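Local coordinates for LacI family transcription regulator (Bifidobacterium animalis subsp. lactis, PDB 4O5A), which probably regulates transcription by binding operator DNA through an N-terminal helix-turn-helix, and has a periplasmic-binding-protein-like part that presumably senses a small-molecule effector, at residues A[177-182]-A[331-335]; A[183-187]-A[219-223]; A[193-197]-A[209-213]; A[240-245]-A[267-273]. All coordinates share one frame; numbering follows the deposited sequence.

Interaction 1: A[177-182]-A[331-335]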
loop_
_atom_site.group_PDB
_atom_site.type_symbol
_atom_site.label_atom_id
_atom_site.label_comp_id
_atom_site.label_asym_id
_atom_site.label_seq_id
_atom_site.Cartn_x
_atom_site.Cartn_y
_atom_site.Cartn_z
ATOM N N ALA A 177 -17.798 1.400 -18.022
ATOM C CA ALA A 177 -17.542 0.058 -18.562
ATOM C C ALA A 177 -17.376 -0.966 -17.448
ATOM O O ALA A 177 -18.010 -2.022 -17.451
ATOM C CB ALA A 177 -16.302 0.058 -19.467
ATOM N N ALA A 178 -16.489 -0.664 -16.504
ATOM C CA ALA A 178 -16.267 -1.546 -15.363
ATOM C C ALA A 178 -17.566 -1.830 -14.599
ATOM O O ALA A 178 -17.800 -2.961 -14.153
ATOM C CB ALA A 178 -15.225 -0.937 -14.442
ATOM N N SER A 179 -18.400 -0.806 -14.439
ATOM C CA SER A 179 -19.677 -0.959 -13.747
ATOM C C SER A 179 -20.525 -2.013 -14.447
ATOM O O SER A 179 -21.093 -2.895 -13.799
ATOM C CB SER A 179 -20.451 0.362 -13.711
ATOM O OG SER A 179 -19.739 1.362 -12.997
ATOM N N GLY A 180 -20.590 -1.924 -15.772
ATOM C CA GLY A 180 -21.323 -2.892 -16.572
ATOM C C GLY A 180 -20.799 -4.304 -16.416
ATOM O O GLY A 180 -21.574 -5.252 -16.290
ATOM N N THR A 181 -19.479 -4.451 -16.406
ATOM C CA THR A 181 -18.884 -5.776 -16.299
ATOM C C THR A 181 -19.274 -6.428 -14.965
ATOM O O THR A 181 -19.620 -7.613 -14.928
ATOM C CB THR A 181 -17.351 -5.713 -16.434
ATOM O OG1 THR A 181 -17.016 -5.225 -17.745
ATOM C CG2 THR A 181 -16.752 -7.093 -16.255
HETATM N N MSE A 182 -19.232 -5.653 -13.885
HETATM C CA MSE A 182 -19.572 -6.168 -12.557
HETATM C C MSE A 182 -21.057 -6.492 -12.456
HETATM O O MSE A 182 -21.444 -7.543 -11.945
HETATM C CB MSE A 182 -19.174 -5.170 -11.483
HETATM C CG MSE A 182 -17.674 -5.118 -11.268
HETATM SE SE MSE A 182 -17.257 -3.909 -9.814
HETATM C CE MSE A 182 -17.545 -2.250 -10.728
ATOM N N PRO A 331 -6.831 -2.311 -20.444
ATOM C CA PRO A 331 -8.110 -2.899 -20.032
ATOM C C PRO A 331 -8.063 -3.458 -18.620
ATOM O O PRO A 331 -7.036 -3.986 -18.179
ATOM C CB PRO A 331 -8.335 -4.027 -21.049
ATOM C CG PRO A 331 -6.984 -4.296 -21.653
ATOM C CD PRO A 331 -6.265 -2.976 -21.633
ATOM N N TYR A 332 -9.168 -3.288 -17.902
ATOM C CA TYR A 332 -9.340 -3.879 -16.585
ATOM C C TYR A 332 -9.788 -5.327 -16.781
ATOM O O TYR A 332 -10.098 -5.743 -17.891
ATOM C CB TYR A 332 -10.422 -3.116 -15.821
ATOM C CG TYR A 332 -11.757 -3.157 -16.524
ATOM C CD1 TYR A 332 -12.632 -4.217 -16.351
ATOM C CD2 TYR A 332 -12.132 -2.141 -17.391
ATOM C CE1 TYR A 332 -13.845 -4.266 -17.019
ATOM C CE2 TYR A 332 -13.337 -2.181 -18.052
ATOM C CZ TYR A 332 -14.196 -3.242 -17.859
ATOM O OH TYR A 332 -15.400 -3.281 -18.524
ATOM N N GLU A 333 -9.882 -6.085 -15.693
ATOM C CA GLU A 333 -10.294 -7.483 -15.788
ATOM C C GLU A 333 -11.103 -7.826 -14.542
ATOM O O GLU A 333 -10.702 -7.475 -13.438
ATOM C CB GLU A 333 -9.044 -8.367 -15.867
ATOM C CG GLU A 333 -9.265 -9.880 -15.822
ATOM C CD GLU A 333 -7.947 -10.638 -15.632
ATOM O OE1 GLU A 333 -6.889 -9.975 -15.524
ATOM O OE2 GLU A 333 -7.965 -11.888 -15.576
ATOM N N LEU A 334 -12.238 -8.497 -14.708
ATOM C CA LEU A 334 -12.949 -8.981 -13.525
ATOM C C LEU A 334 -12.360 -10.340 -13.196
ATOM O O LEU A 334 -12.490 -11.289 -13.989
ATOM C CB LEU A 334 -14.448 -9.131 -13.807
ATOM C CG LEU A 334 -15.273 -9.611 -12.604
ATOM C CD1 LEU A 334 -15.199 -8.608 -11.459
ATOM C CD2 LEU A 334 -16.715 -9.849 -13.021
ATOM N N ILE A 335 -11.679 -10.433 -12.063
ATOM C CA ILE A 335 -11.118 -11.699 -11.622
ATOM C C ILE A 335 -12.124 -12.411 -10.740
ATOM O O ILE A 335 -12.360 -12.009 -9.605
ATOM C CB ILE A 335 -9.818 -11.484 -10.848
ATOM C CG1 ILE A 335 -8.834 -10.702 -11.720
ATOM C CG2 ILE A 335 -9.236 -12.824 -10.411
ATOM C CD1 ILE A 335 -7.550 -10.343 -11.013
#

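Interaction 2: A[183-187]-A[219-223]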
loop_
_atom_site.group_PDB
_atom_site.type_symbol
_atom_site.label_atom_id
_atom_site.label_comp_id
_atom_site.label_asym_id
_atom_site.label_seq_id
_atom_site.Cartn_x
_atom_site.Cartn_y
_atom_site.Cartn_z
ATOM N N ILE A 183 -21.892 -5.597 -12.958
ATOM C CA ILE A 183 -23.330 -5.804 -12.846
ATOM C C ILE A 183 -23.769 -6.977 -13.710
ATOM O O ILE A 183 -24.617 -7.768 -13.300
ATOM C CB ILE A 183 -24.110 -4.524 -13.209
ATOM C CG1 ILE A 183 -23.753 -3.415 -12.219
ATOM C CG2 ILE A 183 -25.611 -4.775 -13.219
ATOM C CD1 ILE A 183 -24.141 -2.039 -12.711
ATOM N N ARG A 184 -23.204 -7.111 -14.906
ATOM C CA ARG A 184 -23.584 -8.244 -15.751
ATOM C C ARG A 184 -23.201 -9.581 -15.107
ATOM O O ARG A 184 -23.910 -10.561 -15.266
ATOM C CB ARG A 184 -22.978 -8.125 -17.157
ATOM C CG ARG A 184 -23.580 -7.016 -18.003
ATOM C CD ARG A 184 -23.141 -7.149 -19.467
ATOM N NE ARG A 184 -21.696 -6.944 -19.589
ATOM C CZ ARG A 184 -21.119 -5.749 -19.680
ATOM N NH1 ARG A 184 -21.873 -4.655 -19.690
ATOM N NH2 ARG A 184 -19.792 -5.645 -19.767
ATOM N N HIS A 185 -22.077 -9.607 -14.387
ATOM C CA HIS A 185 -21.615 -10.800 -13.669
ATOM C C HIS A 185 -22.660 -11.170 -12.607
ATOM O O HIS A 185 -23.021 -12.341 -12.462
ATOM C CB HIS A 185 -20.246 -10.515 -13.029
ATOM C CG HIS A 185 -19.691 -11.633 -12.192
ATOM N ND1 HIS A 185 -19.244 -12.824 -12.732
ATOM C CD2 HIS A 185 -19.453 -11.710 -10.861
ATOM C CE1 HIS A 185 -18.786 -13.597 -11.761
ATOM N NE2 HIS A 185 -18.892 -12.944 -10.618
ATOM N N LEU A 186 -23.162 -10.173 -11.893
ATOM C CA LEU A 186 -24.194 -10.420 -10.889
ATOM C C LEU A 186 -25.508 -10.838 -11.539
ATOM O O LEU A 186 -26.195 -11.725 -11.033
ATOM C CB LEU A 186 -24.380 -9.204 -9.968
ATOM C CG LEU A 186 -23.129 -8.822 -9.155
ATOM C CD1 LEU A 186 -23.410 -7.572 -8.355
ATOM C CD2 LEU A 186 -22.722 -9.960 -8.222
ATOM N N ALA A 187 -25.845 -10.232 -12.678
ATOM C CA ALA A 187 -27.084 -10.573 -13.378
ATOM C C ALA A 187 -27.055 -12.019 -13.861
ATOM O O ALA A 187 -28.061 -12.740 -13.760
ATOM C CB ALA A 187 -27.309 -9.635 -14.555
ATOM N N GLU A 219 -32.182 -0.766 -16.147
ATOM C CA GLU A 219 -32.464 -1.365 -17.447
ATOM C C GLU A 219 -32.475 -2.887 -17.387
ATOM O O GLU A 219 -33.031 -3.528 -18.261
ATOM C CB GLU A 219 -31.498 -0.843 -18.514
ATOM C CG GLU A 219 -31.855 0.565 -18.977
ATOM C CD GLU A 219 -30.980 1.087 -20.110
ATOM O OE1 GLU A 219 -30.231 0.296 -20.728
ATOM O OE2 GLU A 219 -31.057 2.305 -20.397
ATOM N N LEU A 220 -31.895 -3.463 -16.341
ATOM C CA LEU A 220 -31.948 -4.916 -16.168
ATOM C C LEU A 220 -32.995 -5.312 -15.132
ATOM O O LEU A 220 -33.125 -6.484 -14.782
ATOM C CB LEU A 220 -30.587 -5.468 -15.772
ATOM C CG LEU A 220 -29.548 -5.488 -16.898
ATOM C CD1 LEU A 220 -28.182 -5.846 -16.337
ATOM C CD2 LEU A 220 -29.976 -6.456 -18.014
ATOM N N GLY A 221 -33.742 -4.328 -14.645
ATOM C CA GLY A 221 -34.792 -4.586 -13.674
ATOM C C GLY A 221 -34.248 -5.048 -12.332
ATOM O O GLY A 221 -34.885 -5.840 -11.636
HETATM N N MSE A 222 -33.076 -4.546 -11.961
HETATM C CA MSE A 222 -32.464 -4.901 -10.682
HETATM C C MSE A 222 -32.626 -3.775 -9.670
HETATM O O MSE A 222 -32.412 -2.608 -9.992
HETATM C CB MSE A 222 -30.975 -5.211 -10.866
HETATM C CG MSE A 222 -30.707 -6.384 -11.809
HETATM SE SE MSE A 222 -28.883 -6.457 -12.460
HETATM C CE MSE A 222 -27.988 -6.833 -10.783
ATOM N N ARG A 223 -33.005 -4.128 -8.446
ATOM C CA ARG A 223 -33.117 -3.133 -7.386
ATOM C C ARG A 223 -31.713 -2.734 -6.961
ATOM O O ARG A 223 -30.832 -3.591 -6.831
ATOM C CB ARG A 223 -33.912 -3.693 -6.208
ATOM C CG ARG A 223 -34.218 -2.665 -5.131
ATOM C CD ARG A 223 -35.245 -3.201 -4.145
ATOM N NE ARG A 223 -35.619 -2.210 -3.141
ATOM C CZ ARG A 223 -34.932 -1.982 -2.028
ATOM N NH1 ARG A 223 -35.353 -1.062 -1.168
ATOM N NH2 ARG A 223 -33.821 -2.667 -1.777
#

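Interaction 3: A[193-197]-A[209-213]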
loop_
_atom_site.group_PDB
_atom_site.type_symbol
_atom_site.label_atom_id
_atom_site.label_comp_id
_atom_site.label_asym_id
_atom_site.label_seq_id
_atom_site.Cartn_x
_atom_site.Cartn_y
_atom_site.Cartn_z
ATOM N N ASN A 193 -31.321 -7.805 -6.609
ATOM C CA ASN A 193 -31.342 -6.786 -5.568
ATOM C C ASN A 193 -29.917 -6.648 -5.061
ATOM O O ASN A 193 -29.425 -7.521 -4.347
ATOM C CB ASN A 193 -32.289 -7.209 -4.428
ATOM C CG ASN A 193 -32.420 -6.155 -3.326
ATOM O OD1 ASN A 193 -32.006 -5.000 -3.477
ATOM N ND2 ASN A 193 -33.013 -6.560 -2.203
ATOM N N ILE A 194 -29.238 -5.575 -5.458
ATOM C CA ILE A 194 -27.829 -5.401 -5.131
ATOM C C ILE A 194 -27.567 -4.029 -4.534
ATOM O O ILE A 194 -28.405 -3.128 -4.610
ATOM C CB ILE A 194 -26.905 -5.617 -6.360
ATOM C CG1 ILE A 194 -27.057 -4.474 -7.371
ATOM C CG2 ILE A 194 -27.184 -6.970 -7.023
ATOM C CD1 ILE A 194 -26.020 -4.496 -8.464
ATOM N N ALA A 195 -26.406 -3.878 -3.921
ATOM C CA ALA A 195 -26.066 -2.612 -3.302
ATOM C C ALA A 195 -24.613 -2.285 -3.503
ATOM O O ALA A 195 -23.798 -3.160 -3.787
ATOM C CB ALA A 195 -26.413 -2.631 -1.816
ATOM N N ARG A 196 -24.295 -0.997 -3.370
ATOM C CA ARG A 196 -22.931 -0.531 -3.454
ATOM C C ARG A 196 -22.571 0.178 -2.167
ATOM O O ARG A 196 -23.339 0.993 -1.644
ATOM C CB ARG A 196 -22.793 0.473 -4.613
ATOM C CG ARG A 196 -21.900 0.037 -5.740
ATOM C CD ARG A 196 -21.733 1.158 -6.756
ATOM N NE ARG A 196 -20.560 1.997 -6.491
ATOM C CZ ARG A 196 -20.532 3.315 -6.657
ATOM N NH1 ARG A 196 -21.623 3.957 -7.062
ATOM N NH2 ARG A 196 -19.419 4.004 -6.410
ATOM N N VAL A 197 -21.397 -0.136 -1.652
ATOM C CA VAL A 197 -20.809 0.642 -0.568
ATOM C C VAL A 197 -19.712 1.485 -1.195
ATOM O O VAL A 197 -18.647 0.978 -1.517
ATOM C CB VAL A 197 -20.275 -0.290 0.525
ATOM C CG1 VAL A 197 -19.537 0.500 1.610
ATOM C CG2 VAL A 197 -21.434 -1.057 1.152
ATOM N N ARG A 209 -19.890 6.894 -11.670
ATOM C CA ARG A 209 -20.209 5.562 -11.195
ATOM C C ARG A 209 -21.682 5.418 -10.853
ATOM O O ARG A 209 -22.294 4.413 -11.199
ATOM C CB ARG A 209 -19.345 5.190 -9.992
ATOM C CG ARG A 209 -17.867 5.112 -10.343
ATOM C CD ARG A 209 -17.020 4.718 -9.147
ATOM N NE ARG A 209 -15.628 4.523 -9.551
ATOM C CZ ARG A 209 -14.726 3.875 -8.824
ATOM N NH1 ARG A 209 -15.068 3.366 -7.649
ATOM N NH2 ARG A 209 -13.489 3.741 -9.274
ATOM N N ASP A 210 -22.241 6.415 -10.174
ATOM C CA ASP A 210 -23.645 6.340 -9.770
ATOM C C ASP A 210 -24.553 6.332 -10.986
ATOM O O ASP A 210 -25.530 5.579 -11.030
ATOM C CB ASP A 210 -24.024 7.488 -8.830
ATOM C CG ASP A 210 -25.507 7.489 -8.481
ATOM O OD1 ASP A 210 -25.963 6.545 -7.802
ATOM O OD2 ASP A 210 -26.220 8.433 -8.887
ATOM N N ALA A 211 -24.231 7.155 -11.985
ATOM C CA ALA A 211 -25.046 7.203 -13.193
ATOM C C ALA A 211 -25.026 5.863 -13.930
ATOM O O ALA A 211 -26.061 5.388 -14.403
ATOM C CB ALA A 211 -24.597 8.335 -14.115
ATOM N N ALA A 212 -23.845 5.261 -14.027
ATOM C CA ALA A 212 -23.705 3.963 -14.670
ATOM C C ALA A 212 -24.466 2.871 -13.919
ATOM O O ALA A 212 -25.199 2.096 -14.533
ATOM C CB ALA A 212 -22.229 3.587 -14.825
ATOM N N PHE A 213 -24.295 2.806 -12.604
ATOM C CA PHE A 213 -25.016 1.815 -11.812
ATOM C C PHE A 213 -26.530 1.989 -11.890
ATOM O O PHE A 213 -27.265 1.017 -12.044
ATOM C CB PHE A 213 -24.529 1.803 -10.354
ATOM C CG PHE A 213 -23.483 0.761 -10.096
ATOM C CD1 PHE A 213 -22.177 0.958 -10.511
ATOM C CD2 PHE A 213 -23.814 -0.440 -9.490
ATOM C CE1 PHE A 213 -21.210 -0.014 -10.303
ATOM C CE2 PHE A 213 -22.851 -1.422 -9.288
ATOM C CZ PHE A 213 -21.546 -1.202 -9.691
#

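Interaction 4: A[240-245]-A[267-273]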
loop_
_atom_site.group_PDB
_atom_site.type_symbol
_atom_site.label_atom_id
_atom_site.label_comp_id
_atom_site.label_asym_id
_atom_site.label_seq_id
_atom_site.Cartn_x
_atom_site.Cartn_y
_atom_site.Cartn_z
ATOM N N THR A 240 -22.257 -2.296 5.886
ATOM C CA THR A 240 -22.676 -3.674 5.626
ATOM C C THR A 240 -23.737 -4.135 6.617
ATOM O O THR A 240 -24.745 -4.726 6.226
ATOM C CB THR A 240 -21.486 -4.650 5.642
ATOM O OG1 THR A 240 -20.494 -4.191 4.718
ATOM C CG2 THR A 240 -21.952 -6.054 5.224
ATOM N N LYS A 241 -23.521 -3.854 7.898
ATOM C CA LYS A 241 -24.521 -4.145 8.921
ATOM C C LYS A 241 -25.862 -3.520 8.556
ATOM O O LYS A 241 -26.920 -4.144 8.689
ATOM C CB LYS A 241 -24.065 -3.599 10.275
ATOM C CG LYS A 241 -22.990 -4.431 10.964
ATOM C CD LYS A 241 -22.735 -3.873 12.368
ATOM C CE LYS A 241 -21.713 -4.709 13.122
ATOM N NZ LYS A 241 -21.722 -4.404 14.586
ATOM N N ARG A 242 -25.817 -2.278 8.089
ATOM C CA ARG A 242 -27.035 -1.584 7.693
ATOM C C ARG A 242 -27.721 -2.271 6.506
ATOM O O ARG A 242 -28.925 -2.518 6.548
ATOM C CB ARG A 242 -26.731 -0.124 7.360
ATOM C CG ARG A 242 -27.918 0.661 6.835
ATOM C CD ARG A 242 -27.576 2.142 6.804
ATOM N NE ARG A 242 -28.520 2.944 6.027
ATOM C CZ ARG A 242 -28.508 4.272 6.010
ATOM N NH1 ARG A 242 -27.614 4.929 6.737
ATOM N NH2 ARG A 242 -29.390 4.940 5.291
ATOM N N LEU A 243 -26.959 -2.590 5.466
ATOM C CA LEU A 243 -27.527 -3.267 4.290
ATOM C C LEU A 243 -28.102 -4.643 4.610
ATOM O O LEU A 243 -29.158 -5.017 4.094
ATOM C CB LEU A 243 -26.485 -3.379 3.183
ATOM C CG LEU A 243 -26.091 -2.029 2.579
ATOM C CD1 LEU A 243 -24.853 -2.182 1.727
ATOM C CD2 LEU A 243 -27.245 -1.450 1.756
ATOM N N LEU A 244 -27.420 -5.392 5.471
ATOM C CA LEU A 244 -27.885 -6.736 5.822
ATOM C C LEU A 244 -29.046 -6.779 6.807
ATOM O O LEU A 244 -29.628 -7.844 7.033
ATOM C CB LEU A 244 -26.724 -7.592 6.338
ATOM C CG LEU A 244 -25.593 -7.836 5.341
ATOM C CD1 LEU A 244 -24.550 -8.730 5.972
ATOM C CD2 LEU A 244 -26.146 -8.474 4.074
ATOM N N SER A 245 -29.386 -5.627 7.382
ATOM C CA SER A 245 -30.451 -5.569 8.370
ATOM C C SER A 245 -31.769 -5.000 7.839
ATOM O O SER A 245 -32.785 -5.063 8.525
ATOM C CB SER A 245 -29.990 -4.782 9.603
ATOM O OG SER A 245 -28.780 -5.320 10.104
ATOM N N VAL A 267 -18.213 -9.038 8.514
ATOM C CA VAL A 267 -19.523 -8.726 9.099
ATOM C C VAL A 267 -20.547 -9.797 8.753
ATOM O O VAL A 267 -21.280 -10.260 9.624
ATOM C CB VAL A 267 -20.054 -7.333 8.633
ATOM C CG1 VAL A 267 -21.577 -7.228 8.842
ATOM C CG2 VAL A 267 -19.347 -6.220 9.401
ATOM N N ALA A 268 -20.601 -10.180 7.484
ATOM C CA ALA A 268 -21.549 -11.210 7.064
ATOM C C ALA A 268 -21.293 -12.516 7.827
ATOM O O ALA A 268 -22.225 -13.153 8.318
ATOM C CB ALA A 268 -21.470 -11.430 5.566
ATOM N N SER A 269 -20.023 -12.898 7.953
ATOM C CA SER A 269 -19.694 -14.147 8.641
ATOM C C SER A 269 -20.126 -14.116 10.088
ATOM O O SER A 269 -20.698 -15.084 10.578
ATOM C CB SER A 269 -18.203 -14.471 8.546
ATOM O OG SER A 269 -17.839 -14.668 7.187
ATOM N N VAL A 270 -19.848 -13.014 10.781
ATOM C CA VAL A 270 -20.233 -12.904 12.189
ATOM C C VAL A 270 -21.752 -12.996 12.306
ATOM O O VAL A 270 -22.292 -13.575 13.252
ATOM C CB VAL A 270 -19.719 -11.573 12.785
ATOM C CG1 VAL A 270 -20.347 -11.292 14.146
ATOM C CG2 VAL A 270 -18.202 -11.586 12.873
ATOM N N LYS A 271 -22.442 -12.465 11.304
ATOM C CA LYS A 271 -23.908 -12.416 11.307
ATOM C C LYS A 271 -24.537 -13.759 10.897
ATOM O O LYS A 271 -25.731 -13.970 11.083
ATOM C CB LYS A 271 -24.372 -11.296 10.366
ATOM C CG LYS A 271 -25.769 -10.733 10.605
ATOM C CD LYS A 271 -25.957 -9.450 9.765
ATOM C CE LYS A 271 -27.379 -8.905 9.821
ATOM N NZ LYS A 271 -27.803 -8.557 11.202
ATOM N N GLY A 272 -23.732 -14.668 10.350
ATOM C CA GLY A 272 -24.244 -15.955 9.906
ATOM C C GLY A 272 -24.777 -15.888 8.481
ATOM O O GLY A 272 -25.447 -16.810 8.001
ATOM N N VAL A 273 -24.494 -14.789 7.805
ATOM C CA VAL A 273 -24.823 -14.658 6.394
ATOM C C VAL A 273 -23.667 -15.232 5.581
ATOM O O VAL A 273 -22.587 -14.649 5.529
ATOM C CB VAL A 273 -25.056 -13.188 6.046
ATOM C CG1 VAL A 273 -25.285 -13.005 4.549
ATOM C CG2 VAL A 273 -26.244 -12.657 6.851
#

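Interaction 1: A[177-182]-A[331-335]
Y332 leans against A177, A178 and T181 and ties helix 175-188 to the start of strand 333-335. This strand is the antiparallel edge strand of the mixed sheet in a periplasmic-binding-protein-like fold. From CB, the Y332 ring is thrown toward the helix because CG sits between the backbone N and the carbonyl carbon (chi1 60°), a crowded position. Y332 CE1 passes T181 CB at 3.8 Å. At the opposite edge of the ring, Y332 CE2 lies 4.0 Å from A177 CB. One face is laid against A178, whose CA makes a CH-pi contact 4.1 Å from the ring centroid of Y332. At the tip, Y332 OH and T181 OG1 form a short hydrogen bond of 2.6 Å, and either hydroxyl could give the proton. T181 OG1 comes in at the ring edge, in plane. This bond fixes the end of a partly exposed tyrosine whose ring lies on the helix. L300 of the neighbouring strand 298-301 also touches Y332. Farther along strand 333-335, L334 continues the apolar seam against T181 and M182. L334 CD1 meets CG of selenomethionine M182 at 4.3 Å. L334 CB lies 3.9 Å from T181 CG2, the methyl anti to the backbone N.

Interaction 2: A[183-187]-A[219-223]
I183, L186 and A187 meet L220 and M222 through aliphatic groups and a selenium atom, with no ring or other flat group between them. The one aromatic ring of the helical segment, the H185 imidazole, belongs to another side of the helix. It packs edge-to-face with F189, and its NE2 is hydrogen-bonded to T340 OG1. The contact itself is plain hydrophobic packing around selenomethionine M222. In this periplasmic-binding-protein-like fold it joins helix 175-188 to the turn between helix 206-219 and strand 223-224. The M222 chain runs out from its backbone and then bends at chi3 (66°), which lays its end against the helix. M222 SE rests 3.8 Å from I183 CG2 and 4.1 Å from A187 CB, so it bridges one helical turn. The terminal M222 CE lies 4.0 Å from I183 CG2 and, more loosely, 4.4 Å from L186 CB. L220 adds a second, more exposed layer. L220 CD1 touches I183 CG2 at 4.2 Å and A187 CB at 4.3 Å. Between L220 and M222, G221 has positive phi (67°) and closes a Schellman motif after helix 206-219, which turns the chain from that helix into strand 223-224. Helix 206-219 flanks the contact, with F213, I216 and T217 packing on I183. L186 reaches past the contact to A252 and I254 of strand 252-255 and to I282 of strand 280-284. R223 then pairs through its backbone with I194 in the edge of the sheet.

Interaction 3: A[193-197]-A[209-213]
R196 reaches F213 by way of two torsions off the staggered values: chi1 near -115° and chi3 near 92°, the latter bending the chain beyond CG. F213 has its own skewed chi1 of -95°, which lays the ring flat under the arginine chain. The contact is the inner packing of a beta-alpha-beta unit, in which helix 206-219 joins strand 193-197 to its parallel neighbour 223-224. The short strand and helix segments run nearly antiparallel, with axes 11.3 Å apart. R196 CD stands over the centre of the F213 ring, 3.5 Å from the centroid, in a CH-pi contact. R196 CZ rises away from the ring, 5.2 Å from the F213 centroid, so any cation-pi attraction is at most weak. The guanidinium goes on to R209, whose CB lies over one of its faces. R196 NH2 is 3.7 Å from R209 CD, and the two side chains cross at about a right angle. The charged ends are paired elsewhere. R196 NH2 makes a salt bridge with D256, while R209 NE makes one with D175, and R209 makes a cation-pi contact with W284. This charged cluster sits at the C-terminal end of the strand, probably facing the cleft where LacI-family relatives bind effectors. At the other end of the contact, I194 CD1 approaches the edge of the F213 ring, 4.5 Å from F213 CE2.

Interaction 4: A[240-245]-A[267-273]
V267 and L244 form the heart of this contact between helix 233-245 and helix 258-271, neighbours in the periplasmic-binding-protein-like fold. V267 CG1 is wedged between two residues, 3.8 Å from T240 CG2 and 3.8 Å from K241 CG. L244 CD1 reaches across to A268, 4.0 Å from its CA, and brushes V273 CG2 at 4.4 Å. K271 lies alongside L244 in the opposite sense, with K271 CE 3.8 Å from L244 CB. Its last torsion bends the chain (chi4 60°) and brings K271 NZ near S245 OG. The axes of the two short helical segments lie 10.4 Å apart and cross at -50°. In the next shell, the T240 hydroxyl is held by G236 O and Y255 OH, leaving its methyl, anti to the backbone N, to meet V267. S245 OG is turned back to donate to K241 O, 2.6 Å away. After helix 258-271, G272 has positive phi and closes a Schellman motif; V273 N bonds to A268 O at 2.8 Å, which folds V273 back toward L244. L243 lays helix 233-245 on strand 193-197. Elsewhere on helix 258-271, S269 and V270 pack on H294 of the second subunit. The chemistry is that of an apolar core with a polar rim: methyls and the lysine's hydrocarbon chain make the contact, and the K271 ammonium lies at the exposed margin.

All four contacts lie in the subdomain built on the mixed sheet. Interactions 1 and 2 use successive turns of helix 175-188, about 14 Å apart centre to centre. Interaction 3 is about 10 Å from interaction 2, centre to centre, and touches both: S179 and I183 pack on F213, and R223 O probably bonds to I194 N. Along the chain, interaction 3 is nested within interaction 2, and both within interaction 1. Interaction 4 follows in series, still inside interaction 1, their centres about 26 Å apart. Interactions 1 to 3 gather helices 175-188 and 206-219 on one face of the sheet. Interaction 4 pairs two helices, one of which meets A195 and V197 through L243 on the other face.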